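Local structure of RNA-binding protein, putative (Trypanosoma brucei, 6E4O) at residues A[6-11]-A[41-46]. The protein binds and remodels RNA through its RNA recognition motif, the domain described here, and takes part in kinetoplastid RNA editing. Numbering follows the deposited sequence.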
ATOM      1  N   VAL A   6      -2.594   4.844   4.422  1.00 10.40           N
ATOM      2  CA  VAL A   6      -1.743   3.738   4.852  1.00  8.07           C
ATOM      3  C   VAL A   6      -0.294   4.025   4.460  1.00  9.93           C
ATOM      4  O   VAL A   6      -0.017   4.390   3.321  1.00 12.40           O
ATOM      5  CB  VAL A   6      -2.192   2.393   4.218  1.00 10.67           C
ATOM      6  CG1 VAL A   6      -1.179   1.280   4.528  1.00 13.89           C
ATOM      7  CG2 VAL A   6      -3.594   2.005   4.702  1.00 12.40           C
ATOM      8  N   GLN A   7       0.630   3.849   5.403  1.00  8.14           N
ATOM      9  CA  GLN A   7       2.051   4.017   5.110  1.00  7.35           C
ATOM     10  C   GLN A   7       2.660   2.665   4.788  1.00 10.71           C
ATOM     11  O   GLN A   7       2.553   1.732   5.574  1.00 11.66           O
ATOM     12  CB  GLN A   7       2.779   4.648   6.297  1.00  9.70           C
ATOM     13  CG  GLN A   7       2.187   5.994   6.693  1.00 10.97           C
ATOM     14  CD  GLN A   7       2.699   6.480   8.034  1.00 13.60           C
ATOM     15  OE1 GLN A   7       3.761   6.063   8.489  1.00 16.94           O
ATOM     16  NE2 GLN A   7       1.939   7.376   8.678  1.00 15.34           N
ATOM     17  N   VAL A   8       3.300   2.580   3.633  1.00  9.42           N
ATOM     18  CA  VAL A   8       3.865   1.317   3.149  1.00  8.56           C
ATOM     19  C   VAL A   8       5.388   1.380   3.197  1.00 11.15           C
ATOM     20  O   VAL A   8       5.981   2.377   2.791  1.00 11.42           O
ATOM     21  CB  VAL A   8       3.417   1.055   1.709  1.00 10.28           C
ATOM     22  CG1 VAL A   8       3.947  -0.310   1.209  1.00 11.34           C
ATOM     23  CG2 VAL A   8       1.902   1.093   1.626  1.00  7.02           C
ATOM     24  N   SER A   9       6.014   0.323   3.709  1.00  8.20           N
ATOM     25  CA  SER A   9       7.469   0.205   3.689  1.00  6.22           C
ATOM     26  C   SER A   9       7.841  -1.177   3.158  1.00 12.83           C
ATOM     27  O   SER A   9       6.989  -2.056   3.073  1.00 14.35           O
ATOM     28  CB  SER A   9       8.058   0.404   5.081  1.00 12.49           C
ATOM     29  OG  SER A   9       7.630   1.644   5.629  1.00 15.20           O
ATOM     30  N   GLY A  10       9.106  -1.350   2.788  1.00 12.58           N
ATOM     31  CA  GLY A  10       9.608  -2.638   2.329  1.00 14.25           C
ATOM     32  C   GLY A  10       9.516  -2.897   0.837  1.00 18.41           C
ATOM     33  O   GLY A  10       9.814  -4.003   0.387  1.00 15.10           O
ATOM     34  N   LEU A  11       9.128  -1.892   0.055  1.00 11.80           N
ATOM     35  CA  LEU A  11       9.016  -2.087  -1.389  1.00 12.88           C
ATOM     36  C   LEU A  11      10.349  -2.502  -2.007  1.00 11.51           C
ATOM     37  O   LEU A  11      11.412  -2.065  -1.570  1.00 13.84           O
ATOM     38  CB  LEU A  11       8.540  -0.806  -2.078  1.00  9.86           C
ATOM     39  CG  LEU A  11       7.162  -0.241  -1.745  1.00 14.81           C
ATOM     40  CD1 LEU A  11       7.065   1.160  -2.311  1.00 14.72           C
ATOM     41  CD2 LEU A  11       6.058  -1.129  -2.301  1.00 18.54           C
ATOM     42  N   ALA A  41       6.107   4.189   0.556  1.00 10.62           N
ATOM     43  CA  ALA A  41       5.030   4.837  -0.186  1.00  9.23           C
ATOM     44  C   ALA A  41       3.948   5.299   0.762  1.00  9.84           C
ATOM     45  O   ALA A  41       3.897   4.878   1.914  1.00 10.26           O
ATOM     46  CB  ALA A  41       4.436   3.876  -1.235  1.00 10.90           C
ATOM     47  N   VAL A  42       3.086   6.179   0.276  1.00  9.77           N
ATOM     48  CA  VAL A  42       1.887   6.558   1.020  1.00  8.62           C
ATOM     49  C   VAL A  42       0.710   6.332   0.099  1.00 10.82           C
ATOM     50  O   VAL A  42       0.746   6.722  -1.063  1.00 12.09           O
ATOM     51  CB  VAL A  42       1.919   8.033   1.452  1.00 10.16           C
ATOM     52  CG1 VAL A  42       0.583   8.439   2.091  1.00 11.37           C
ATOM     53  CG2 VAL A  42       3.059   8.264   2.410  1.00  9.06           C
ATOM     54  N   VAL A  43      -0.319   5.685   0.626  1.00 10.47           N
ATOM     55  CA  VAL A  43      -1.488   5.351  -0.149  1.00 12.79           C
ATOM     56  C   VAL A  43      -2.724   5.820   0.599  1.00 13.48           C
ATOM     57  O   VAL A  43      -2.755   5.794   1.822  1.00 12.48           O
ATOM     58  CB  VAL A  43      -1.550   3.815  -0.339  1.00 12.20           C
ATOM     59  CG1 VAL A  43      -2.797   3.396  -1.115  1.00 15.62           C
ATOM     60  CG2 VAL A  43      -0.273   3.316  -1.028  1.00 16.76           C
ATOM     61  N   GLU A  44      -3.739   6.257  -0.137  1.00 12.13           N
ATOM     62  CA  GLU A  44      -5.036   6.513   0.459  1.00 10.65           C
ATOM     63  C   GLU A  44      -6.082   5.728  -0.298  1.00 13.54           C
ATOM     64  O   GLU A  44      -5.981   5.542  -1.516  1.00 14.10           O
ATOM     65  CB  GLU A  44      -5.381   7.999   0.432  1.00 16.06           C
ATOM     66  CG  GLU A  44      -4.466   8.843   1.285  1.00 24.07           C
ATOM     67  CD  GLU A  44      -5.078  10.187   1.619  1.00 25.55           C
ATOM     68  OE1 GLU A  44      -5.923  10.669   0.833  1.00 25.57           O
ATOM     69  OE2 GLU A  44      -4.728  10.752   2.676  1.00 23.32           O
ATOM     70  N   PHE A  45      -7.070   5.237   0.431  1.00 11.28           N
ATOM     71  CA  PHE A  45      -8.163   4.487  -0.162  1.00 12.41           C
ATOM     72  C   PHE A  45      -9.411   5.346  -0.101  1.00 14.77           C
ATOM     73  O   PHE A  45      -9.466   6.328   0.648  1.00 14.64           O
ATOM     74  CB  PHE A  45      -8.417   3.193   0.621  1.00 10.14           C
ATOM     75  CG  PHE A  45      -7.301   2.193   0.529  1.00  9.92           C
ATOM     76  CD1 PHE A  45      -6.224   2.253   1.401  1.00 13.98           C
ATOM     77  CD2 PHE A  45      -7.345   1.174  -0.412  1.00 12.18           C
ATOM     78  CE1 PHE A  45      -5.192   1.320   1.323  1.00 13.48           C
ATOM     79  CE2 PHE A  45      -6.317   0.238  -0.499  1.00 14.26           C
ATOM     80  CZ  PHE A  45      -5.244   0.311   0.369  1.00 12.11           C
ATOM     81  N   VAL A  46     -10.427   4.947  -0.858  1.00 15.26           N
ATOM     82  CA  VAL A  46     -11.700   5.650  -0.859  1.00 15.98           C
ATOM     83  C   VAL A  46     -12.363   5.637   0.511  1.00 18.48           C
ATOM     84  O   VAL A  46     -12.942   6.634   0.934  1.00 20.42           O
ATOM     85  CB  VAL A  46     -12.659   5.035  -1.884  1.00 19.55           C
ATOM     86  CG1 VAL A  46     -14.014   5.738  -1.838  1.00 25.47           C
ATOM     87  CG2 VAL A  46     -12.056   5.140  -3.264  1.00 21.17           C
TER
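Val6 and Val43 face each other as an antiparallel hydrogen-bonded pair at the centre of an RNA recognition motif, where strands 5-9 and 40-45, the first and third in the chain, lie side by side in the sheet. Val6 N gives a nearly straight bond to Val43 O (2.8 Å), and Val43 N returns one to Val6 O. Two residues on, Val8 N reaches Ala41 O at 2.9 Å, the donor tilted 32° from the carbonyl plane, and Ala41 N answers with a bond to Val8 O, less straight at 155°. Between these two bonded pairs Gln7 and Val42 form a non-hydrogen-bonded pair, their CA atoms 4.8 Å apart. Their side chains rise from the face that in RNA recognition motifs commonly carries RNA; Val6, Val8, Val43 and Ala41 point to the other, packed against helices 17-24 and 48-57. On that buried face the side chain of Val6 can be followed outward. Its CB lies 4.2 Å from Val43 O, a loose approach; CG1 lies anti to the backbone N (chi1 172°), which leaves CG2 beside that N and directed at Phe45. Val6 CG2 meets Phe45 CE1 at the ring edge, near the ring plane, at 3.8 Å. Ala51 and Ile55 of helix 48-57 also touch Val6, while Ala54 packs on Phe45, so the helix covers this end. Farther along, Val8 CG2 crosses Val43 CG2 at 4.1 Å. Beyond the strand, Leu11 turns its side chain toward Ala41 and also touches Leu20 of helix 17-24. Leu11 CD1 comes to rest 3.9 Å from Ala41 CB.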